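Local coordinates for proline dipeptidase (Streptococcus agalactiae, PDB 3OOO), which probably hydrolyses proline-containing dipeptides as a manganese-dependent M24B-family peptidase, of which this chain is the N-terminal domain, at residues Y48-I54 / N89-F93; Q42-F46 / P82-I86. All coordinates share one frame; numbering follows the deposited sequence. Where two conformers were deposited one is given.

Contact 1. Residues Y48-I54 / N89-F93; sequences YEDRDPI and NLPSF
With CG of Tyr-48 lying beside its own backbone N and anti to the carbonyl carbon (chi1 -77°), the phenol is carried across to residues 90-92, while Arg-51, whose CG sits between N and C (chi1 69°) and whose chain bends again at chi3, folds back toward the same residues. That placement brings Tyr-48 OH to Ser-92 O, to which it donates at 2.8 Å, the one hydrogen bond between the segments. The C=O...donor angle of 137°, with the hydroxyl in the carbonyl plane, places it on a lone pair, and Ser-92 O in turn lies near the plane of the phenol ring, at its edge. The same hydroxyl has Leu-90 CB 3.5 Å away.

Arg-51 passes Pro-91 in the opposite direction, its NH1 3.5 Å from Pro-91 CB, and Ser-92 CB covers one face of the guanidinium. Asp-50 holds that group side-on, NE and NH2 each taking a separate carboxylate oxygen; Arg-51 NE to Asp-50 OD1 measures 2.9 Å. The grip probably limits the rotation of the guanidinium, whose NE also lies over one face of the Tyr-48 ring, offset toward the rim.

In the Creatinase/Prolidase N-terminal domain, 48-54 holds the turn joining antiparallel strands 44-48 and 54-58, with Tyr-48 and Ile-54 at the strand ends. The loop 89-93 leads from helix 82-89 toward strand 97-100. His-13 and Arg-9 bond to Glu-49 O, tying the turn to helix 3-14. The rest of the contact is apolar. Ile-54 points the end of its chain at the Pro-91 ring, CD1 3.6 Å from Pro-91 CD. The buried Ile-54 and Leu-90 slide past each other in opposite directions, Ile-54 CG2 4.0 Å from Leu-90 CD2; Phe-74 of strand 73-76 touches both.

Contact 2. Residues Q42-F46 / P82-I86; sequences QMFLF and PWQKI
Trp-83 reaches Gln-42 and Phe-44 with the far rim of its indole, as its path from the helix makes clear. CB leaves the backbone without heading for the strand; CG then sits beside the backbone N (chi1 -45°), and the second torsion turns the six-membered ring across. On the way out, one face of the indole receives Pro-82 CG, offset toward the rim. CZ3 meets Phe-44 CE2 at 3.6 Å. The next atom, CH2, touches both neighbours, at 3.6 Å from Gln-42 OE1 and 3.8 Å from Phe-44 CZ. CZ2 ends the path against Gln-42 NE2, also at 3.6 Å, with the amide plane oblique to the indole.

The Phe-44 and Trp-83 rings meet rim to rim, centroids 5.9 Å apart and planes at 45°, so neither stacks on the other. This is helix-on-sheet packing of the mixed alpha/beta domain: the segment axes of strand 44-46 and helix 82-86 run 16° from parallel, 12.7 Å apart at closest approach. That spacing is bridged by side chains alone, with no hydrogen bond between the segments. One turn along from Pro-82, Ile-86 spans two strand residues, CD1 against Phe-44 CD2 at 4.0 Å and CG2 against Phe-46 CZ at 3.8 Å. Helix 107-116 adds Leu-113 against Phe-44 and Val-116 against Ile-86.

Both contacts involve strand 44-48 and helix 82-89 or the loops that continue them: contact 2 joins their bodies, contact 1 the segments that follow. Their centres lie 12 Å apart, and they touch through a probable hydrogen bond from Phe-46 N to Ile-54 O (2.8 Å) and through Leu-90 CD2 packed on Phe-46 CD2. Contact 2 is buried; aromatic and aliphatic surfaces carry it, with one glutamine amide. Contact 1, only partly buried, mixes buried apolar side chains (Ile-54, Leu-90) with a hydrogen bond from the buried Tyr-48. Arg-51 and the exposed Pro-91 lie toward solvent, and a salt bridge within 48-54 orients the arginine that packs on Pro-91 and Ser-92.

Contact 1. Residues Y48-I54 / N89-F93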
ATOM      1  N   TYR A  48     -17.795  12.522  -0.179  1.00  9.66           N
ATOM      2  CA  TYR A  48     -18.167  13.242  -1.387  1.00 10.90           C
ATOM      3  C   TYR A  48     -18.196  14.733  -1.117  1.00 11.47           C
ATOM      4  O   TYR A  48     -18.357  15.159   0.021  1.00 11.53           O
ATOM      5  CB  TYR A  48     -19.549  12.811  -1.865  1.00 11.45           C
ATOM      6  CG  TYR A  48     -19.596  11.483  -2.577  1.00 12.35           C
ATOM      7  CD1 TYR A  48     -19.249  11.379  -3.924  1.00 14.02           C
ATOM      8  CD2 TYR A  48     -20.030  10.335  -1.914  1.00 15.48           C
ATOM      9  CE1 TYR A  48     -19.312  10.153  -4.591  1.00 16.83           C
ATOM     10  CE2 TYR A  48     -20.094   9.113  -2.567  1.00 15.97           C
ATOM     11  CZ  TYR A  48     -19.737   9.028  -3.900  1.00 17.16           C
ATOM     12  OH  TYR A  48     -19.809   7.812  -4.542  1.00 19.57           O
ATOM     13  N   GLU A  49     -18.060  15.509  -2.187  1.00 12.46           N
ATOM     14  CA  GLU A  49     -18.096  16.965  -2.125  1.00 13.68           C
ATOM     15  C   GLU A  49     -19.497  17.518  -1.840  1.00 13.83           C
ATOM     16  O   GLU A  49     -19.625  18.658  -1.394  1.00 14.65           O
ATOM     17  CB  GLU A  49     -17.586  17.542  -3.457  1.00 14.09           C
ATOM     18  CG  GLU A  49     -18.439  17.112  -4.664  1.00 17.26           C
ATOM     19  CD  GLU A  49     -17.942  17.614  -6.012  1.00 20.68           C
ATOM     20  OE1 GLU A  49     -17.042  18.483  -6.062  1.00 23.02           O
ATOM     21  OE2 GLU A  49     -18.470  17.126  -7.037  1.00 23.44           O
ATOM     22  N   ASP A  50     -20.535  16.718  -2.090  1.00 13.26           N
ATOM     23  CA  ASP A  50     -21.908  17.237  -2.197  1.00 12.72           C
ATOM     24  C   ASP A  50     -22.982  16.498  -1.393  1.00 11.87           C
ATOM     25  O   ASP A  50     -24.179  16.736  -1.583  1.00 11.46           O
ATOM     26  CB  ASP A  50     -22.320  17.275  -3.679  1.00 12.84           C
ATOM     27  CG  ASP A  50     -22.258  15.904  -4.342  1.00 14.82           C
ATOM     28  OD1 ASP A  50     -21.846  14.928  -3.676  1.00 15.40           O
ATOM     29  OD2 ASP A  50     -22.618  15.804  -5.540  1.00 17.17           O
ATOM     30  N   ARG A  51     -22.568  15.608  -0.496  1.00 10.73           N
ATOM     31  CA  ARG A  51     -23.515  14.828   0.296  1.00 10.23           C
ATOM     32  C   ARG A  51     -22.842  14.270   1.546  1.00  9.78           C
ATOM     33  O   ARG A  51     -21.631  14.421   1.721  1.00  9.58           O
ATOM     34  CB  ARG A  51     -24.119  13.700  -0.552  1.00 10.63           C
ATOM     35  CG  ARG A  51     -23.133  12.589  -0.921  1.00 11.06           C
ATOM     36  CD  ARG A  51     -23.641  11.791  -2.116  1.00 13.16           C
ATOM     37  NE  ARG A  51     -23.434  12.506  -3.376  1.00 14.87           N
ATOM     38  CZ  ARG A  51     -24.136  12.297  -4.489  1.00 16.08           C
ATOM     39  NH1 ARG A  51     -25.119  11.405  -4.507  1.00 16.92           N
ATOM     40  NH2 ARG A  51     -23.865  12.993  -5.585  1.00 17.21           N
ATOM     41  N   ASP A  52     -23.624  13.624   2.407  1.00  9.58           N
ATOM     42  CA  ASP A  52     -23.070  13.002   3.603  1.00  9.42           C
ATOM     43  C   ASP A  52     -22.102  11.881   3.238  1.00  8.96           C
ATOM     44  O   ASP A  52     -22.251  11.255   2.186  1.00  8.96           O
ATOM     45  CB  ASP A  52     -24.181  12.458   4.500  1.00 10.18           C
ATOM     46  CG  ASP A  52     -24.756  13.522   5.408  1.00 12.52           C
ATOM     47  OD1 ASP A  52     -24.062  13.926   6.368  1.00 15.08           O
ATOM     48  OD2 ASP A  52     -25.898  13.951   5.156  1.00 16.51           O
ATOM     49  N   PRO A  53     -21.096  11.633   4.100  1.00  8.63           N
ATOM     50  CA  PRO A  53     -20.157  10.537   3.859  1.00  8.55           C
ATOM     51  C   PRO A  53     -20.854   9.186   3.849  1.00  7.71           C
ATOM     52  O   PRO A  53     -21.973   9.056   4.352  1.00  7.93           O
ATOM     53  CB  PRO A  53     -19.212  10.594   5.062  1.00  9.13           C
ATOM     54  CG  PRO A  53     -19.387  11.925   5.653  1.00  9.14           C
ATOM     55  CD  PRO A  53     -20.770  12.376   5.331  1.00  8.97           C
ATOM     56  N   ILE A  54     -20.188   8.189   3.277  1.00  6.63           N
ATOM     57  CA  ILE A  54     -20.683   6.819   3.275  1.00  5.98           C
ATOM     58  C   ILE A  54     -19.558   5.906   3.732  1.00  5.67           C
ATOM     59  O   ILE A  54     -18.451   5.969   3.203  1.00  5.87           O
ATOM     60  CB  ILE A  54     -21.187   6.398   1.871  1.00  5.53           C
ATOM     61  CG1 ILE A  54     -22.297   7.347   1.409  1.00  6.09           C
ATOM     62  CG2 ILE A  54     -21.682   4.944   1.888  1.00  6.14           C
ATOM     63  CD1 ILE A  54     -22.813   7.089   0.020  1.00  7.33           C
ATOM     64  N   ASN A  89     -23.470   0.100  -5.082  1.00  9.38           N
ATOM     65  CA  ASN A  89     -24.116   0.827  -3.988  1.00  9.49           C
ATOM     66  C   ASN A  89     -23.811   2.305  -3.840  1.00  9.72           C
ATOM     67  O   ASN A  89     -24.672   3.064  -3.400  1.00  9.63           O
ATOM     68  CB  ASN A  89     -23.892   0.100  -2.667  1.00  9.21           C
ATOM     69  CG  ASN A  89     -24.750  -1.130  -2.549  1.00 10.19           C
ATOM     70  OD1 ASN A  89     -25.898  -1.052  -2.118  1.00 11.44           O
ATOM     71  ND2 ASN A  89     -24.210  -2.274  -2.952  1.00 11.00           N
ATOM     72  N   LEU A  90     -22.603   2.730  -4.190  1.00 10.02           N
ATOM     73  CA  LEU A  90     -22.302   4.161  -4.157  1.00 10.92           C
ATOM     74  C   LEU A  90     -23.174   4.918  -5.163  1.00 12.08           C
ATOM     75  O   LEU A  90     -23.498   4.383  -6.224  1.00 11.99           O
ATOM     76  CB  LEU A  90     -20.814   4.429  -4.389  1.00 10.37           C
ATOM     77  CG  LEU A  90     -19.864   4.002  -3.265  1.00  9.92           C
ATOM     78  CD1 LEU A  90     -18.460   4.490  -3.600  1.00 10.00           C
ATOM     79  CD2 LEU A  90     -20.295   4.499  -1.880  1.00 10.57           C
ATOM     80  N   PRO A  91     -23.584   6.150  -4.812  1.00 13.76           N
ATOM     81  CA  PRO A  91     -24.536   6.900  -5.636  1.00 15.33           C
ATOM     82  C   PRO A  91     -23.930   7.598  -6.847  1.00 17.18           C
ATOM     83  O   PRO A  91     -24.667   7.948  -7.771  1.00 17.64           O
ATOM     84  CB  PRO A  91     -25.090   7.934  -4.656  1.00 15.33           C
ATOM     85  CG  PRO A  91     -23.958   8.182  -3.712  1.00 14.89           C
ATOM     86  CD  PRO A  91     -23.305   6.841  -3.537  1.00 14.08           C
ATOM     87  N   SER A  92     -22.615   7.810  -6.848  1.00 18.73           N
ATOM     88  CA  SER A  92     -21.971   8.569  -7.925  1.00 20.52           C
ATOM     89  C   SER A  92     -20.556   8.096  -8.231  1.00 21.39           C
ATOM     90  O   SER A  92     -19.783   7.788  -7.322  1.00 21.84           O
ATOM     91  CB  SER A  92     -21.957  10.068  -7.603  1.00 20.56           C
ATOM     92  OG  SER A  92     -21.270  10.791  -8.613  1.00 22.20           O
ATOM     93  N   PHE A  93     -20.234   8.055  -9.522  1.00 22.64           N
ATOM     94  CA  PHE A  93     -18.899   7.684  -9.992  1.00 23.37           C
ATOM     95  C   PHE A  93     -18.363   8.668 -11.025  1.00 23.74           C
ATOM     96  O   PHE A  93     -17.270   8.474 -11.563  1.00 24.22           O
ATOM     97  CB  PHE A  93     -18.898   6.260 -10.558  1.00 23.60           C
ATOM     98  CG  PHE A  93     -19.431   5.241  -9.604  1.00 23.83           C
ATOM     99  CD1 PHE A  93     -18.609   4.685  -8.630  1.00 24.02           C
ATOM    100  CD2 PHE A  93     -20.763   4.855  -9.659  1.00 24.50           C
ATOM    101  CE1 PHE A  93     -19.106   3.748  -7.735  1.00 24.40           C
ATOM    102  CE2 PHE A  93     -21.270   3.921  -8.768  1.00 24.41           C
ATOM    103  CZ  PHE A  93     -20.438   3.368  -7.804  1.00 24.53           C
TER

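Contact 2. Residues Q42-F46 / P82-I86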
ATOM      1  N   GLN A  42     -12.015  -5.197   3.479  1.00  6.76           N
ATOM      2  CA  GLN A  42     -12.143  -3.804   3.066  1.00  6.87           C
ATOM      3  C   GLN A  42     -12.926  -2.926   4.033  1.00  6.90           C
ATOM      4  O   GLN A  42     -13.989  -3.313   4.524  1.00  7.07           O
ATOM      5  CB  GLN A  42     -12.815  -3.702   1.687  1.00  6.94           C
ATOM      6  CG  GLN A  42     -12.209  -4.557   0.573  1.00  6.82           C
ATOM      7  CD  GLN A  42     -10.702  -4.419   0.455  1.00  7.68           C
ATOM      8  OE1 GLN A  42     -10.137  -3.347   0.694  1.00  9.55           O
ATOM      9  NE2 GLN A  42     -10.040  -5.514   0.079  1.00  8.26           N
HETATM   10  N   MSE A  43     -12.351  -1.751   4.282  0.70  6.56           N
HETATM   11  CA  MSE A  43     -12.871  -0.639   5.059  0.50  7.46           C
HETATM   12  C   MSE A  43     -12.633   0.644   4.170  0.70  6.67           C
HETATM   13  O   MSE A  43     -11.448   0.899   3.960  0.70  5.74           O
HETATM   14  CB  MSE A  43     -11.997  -0.554   6.379  0.50  8.12           C
HETATM   15  CG  MSE A  43     -12.657  -0.635   7.850  0.50 11.28           C
HETATM   16 SE   MSE A  43     -12.972   1.098   8.801  0.50 11.38          SE
HETATM   17  CE  MSE A  43     -11.114   1.711   8.864  0.50 11.48           C
ATOM     18  N   PHE A  44     -13.634   1.420   3.752  1.00  6.07           N
ATOM     19  CA  PHE A  44     -13.391   2.728   3.152  1.00  5.54           C
ATOM     20  C   PHE A  44     -14.429   3.707   3.646  1.00  5.29           C
ATOM     21  O   PHE A  44     -15.616   3.371   3.749  1.00  5.22           O
ATOM     22  CB  PHE A  44     -13.486   2.676   1.622  1.00  5.26           C
ATOM     23  CG  PHE A  44     -12.479   1.767   0.970  1.00  5.73           C
ATOM     24  CD1 PHE A  44     -11.121   2.104   0.939  1.00  6.97           C
ATOM     25  CD2 PHE A  44     -12.890   0.575   0.389  1.00  5.92           C
ATOM     26  CE1 PHE A  44     -10.192   1.256   0.337  1.00  7.00           C
ATOM     27  CE2 PHE A  44     -11.970  -0.280  -0.212  1.00  6.89           C
ATOM     28  CZ  PHE A  44     -10.616   0.060  -0.241  1.00  7.80           C
ATOM     29  N   LEU A  45     -13.984   4.928   3.917  1.00  5.12           N
ATOM     30  CA  LEU A  45     -14.892   6.033   4.180  1.00  5.42           C
ATOM     31  C   LEU A  45     -14.881   6.942   2.965  1.00  5.35           C
ATOM     32  O   LEU A  45     -13.855   7.539   2.638  1.00  5.58           O
ATOM     33  CB  LEU A  45     -14.452   6.803   5.426  1.00  5.74           C
ATOM     34  CG  LEU A  45     -15.258   8.045   5.821  1.00  6.36           C
ATOM     35  CD1 LEU A  45     -16.690   7.689   6.205  1.00  7.03           C
ATOM     36  CD2 LEU A  45     -14.567   8.773   6.968  1.00  7.40           C
ATOM     37  N   PHE A  46     -16.028   7.025   2.298  1.00  5.75           N
ATOM     38  CA  PHE A  46     -16.169   7.817   1.084  1.00  5.89           C
ATOM     39  C   PHE A  46     -16.738   9.178   1.429  1.00  6.72           C
ATOM     40  O   PHE A  46     -17.865   9.281   1.907  1.00  7.49           O
ATOM     41  CB  PHE A  46     -17.074   7.103   0.069  1.00  5.92           C
ATOM     42  CG  PHE A  46     -16.547   5.766  -0.380  1.00  5.81           C
ATOM     43  CD1 PHE A  46     -15.558   5.687  -1.360  1.00  6.08           C
ATOM     44  CD2 PHE A  46     -17.036   4.585   0.175  1.00  6.39           C
ATOM     45  CE1 PHE A  46     -15.064   4.452  -1.776  1.00  7.27           C
ATOM     46  CE2 PHE A  46     -16.549   3.342  -0.237  1.00  7.19           C
ATOM     47  CZ  PHE A  46     -15.562   3.275  -1.214  1.00  7.03           C
ATOM     48  N   PRO A  82     -16.165  -7.287  -2.887  1.00  8.07           N
ATOM     49  CA  PRO A  82     -16.376  -5.959  -2.296  1.00  7.99           C
ATOM     50  C   PRO A  82     -16.337  -4.835  -3.323  1.00  7.80           C
ATOM     51  O   PRO A  82     -17.020  -3.831  -3.153  1.00  7.96           O
ATOM     52  CB  PRO A  82     -15.214  -5.820  -1.306  1.00  8.08           C
ATOM     53  CG  PRO A  82     -14.148  -6.730  -1.844  1.00  7.88           C
ATOM     54  CD  PRO A  82     -14.892  -7.892  -2.451  1.00  8.09           C
ATOM     55  N   TRP A  83     -15.556  -5.008  -4.385  1.00  8.06           N
ATOM     56  CA  TRP A  83     -15.449  -3.988  -5.430  1.00  8.06           C
ATOM     57  C   TRP A  83     -16.757  -3.847  -6.198  1.00  8.44           C
ATOM     58  O   TRP A  83     -17.191  -2.728  -6.486  1.00  7.70           O
ATOM     59  CB  TRP A  83     -14.265  -4.281  -6.355  1.00  8.33           C
ATOM     60  CG  TRP A  83     -13.053  -4.649  -5.569  1.00  8.32           C
ATOM     61  CD1 TRP A  83     -12.463  -5.880  -5.498  1.00  8.68           C
ATOM     62  CD2 TRP A  83     -12.316  -3.799  -4.684  1.00  7.83           C
ATOM     63  NE1 TRP A  83     -11.388  -5.840  -4.642  1.00  9.14           N
ATOM     64  CE2 TRP A  83     -11.276  -4.576  -4.128  1.00  8.35           C
ATOM     65  CE3 TRP A  83     -12.426  -2.451  -4.315  1.00  7.67           C
ATOM     66  CZ2 TRP A  83     -10.352  -4.055  -3.221  1.00  8.00           C
ATOM     67  CZ3 TRP A  83     -11.504  -1.930  -3.415  1.00  7.81           C
ATOM     68  CH2 TRP A  83     -10.477  -2.733  -2.877  1.00  8.36           C
ATOM     69  N   GLN A  84     -17.386  -4.979  -6.506  1.00  8.49           N
ATOM     70  CA  GLN A  84     -18.707  -4.988  -7.128  0.50  9.00           C
ATOM     71  C   GLN A  84     -19.750  -4.388  -6.185  1.00  8.84           C
ATOM     72  O   GLN A  84     -20.652  -3.660  -6.616  1.00  8.58           O
ATOM     73  CB  GLN A  84     -19.102  -6.413  -7.525  0.50  9.30           C
ATOM     74  CG  GLN A  84     -18.276  -6.994  -8.665  0.50 11.32           C
ATOM     75  CD  GLN A  84     -18.589  -8.456  -8.923  0.50 12.80           C
ATOM     76  OE1 GLN A  84     -17.803  -9.169  -9.545  0.50 15.49           O
ATOM     77  NE2 GLN A  84     -19.737  -8.911  -8.436  0.50 13.98           N
ATOM     78  N   LYS A  85     -19.622  -4.702  -4.894  1.00  8.45           N
ATOM     79  CA  LYS A  85     -20.538  -4.180  -3.883  0.50  8.13           C
ATOM     80  C   LYS A  85     -20.468  -2.657  -3.828  1.00  8.30           C
ATOM     81  O   LYS A  85     -21.498  -1.982  -3.780  1.00  8.08           O
ATOM     82  CB  LYS A  85     -20.222  -4.774  -2.507  0.50  8.27           C
ATOM     83  CG  LYS A  85     -21.311  -4.563  -1.474  0.50  8.06           C
ATOM     84  CD  LYS A  85     -22.497  -5.475  -1.747  0.50  9.79           C
ATOM     85  CE  LYS A  85     -23.651  -5.152  -0.823  0.50 11.25           C
ATOM     86  NZ  LYS A  85     -24.856  -5.938  -1.190  0.50 12.57           N
ATOM     87  N   ILE A  86     -19.249  -2.126  -3.832  1.00  7.78           N
ATOM     88  CA  ILE A  86     -19.040  -0.681  -3.828  1.00  7.90           C
ATOM     89  C   ILE A  86     -19.634  -0.065  -5.096  1.00  7.92           C
ATOM     90  O   ILE A  86     -20.355   0.932  -5.027  1.00  8.13           O
ATOM     91  CB  ILE A  86     -17.536  -0.321  -3.700  1.00  7.64           C
ATOM     92  CG1 ILE A  86     -16.996  -0.760  -2.334  1.00  7.34           C
ATOM     93  CG2 ILE A  86     -17.304   1.181  -3.934  1.00  7.66           C
ATOM     94  CD1 ILE A  86     -15.462  -0.863  -2.273  1.00  6.80           C
TER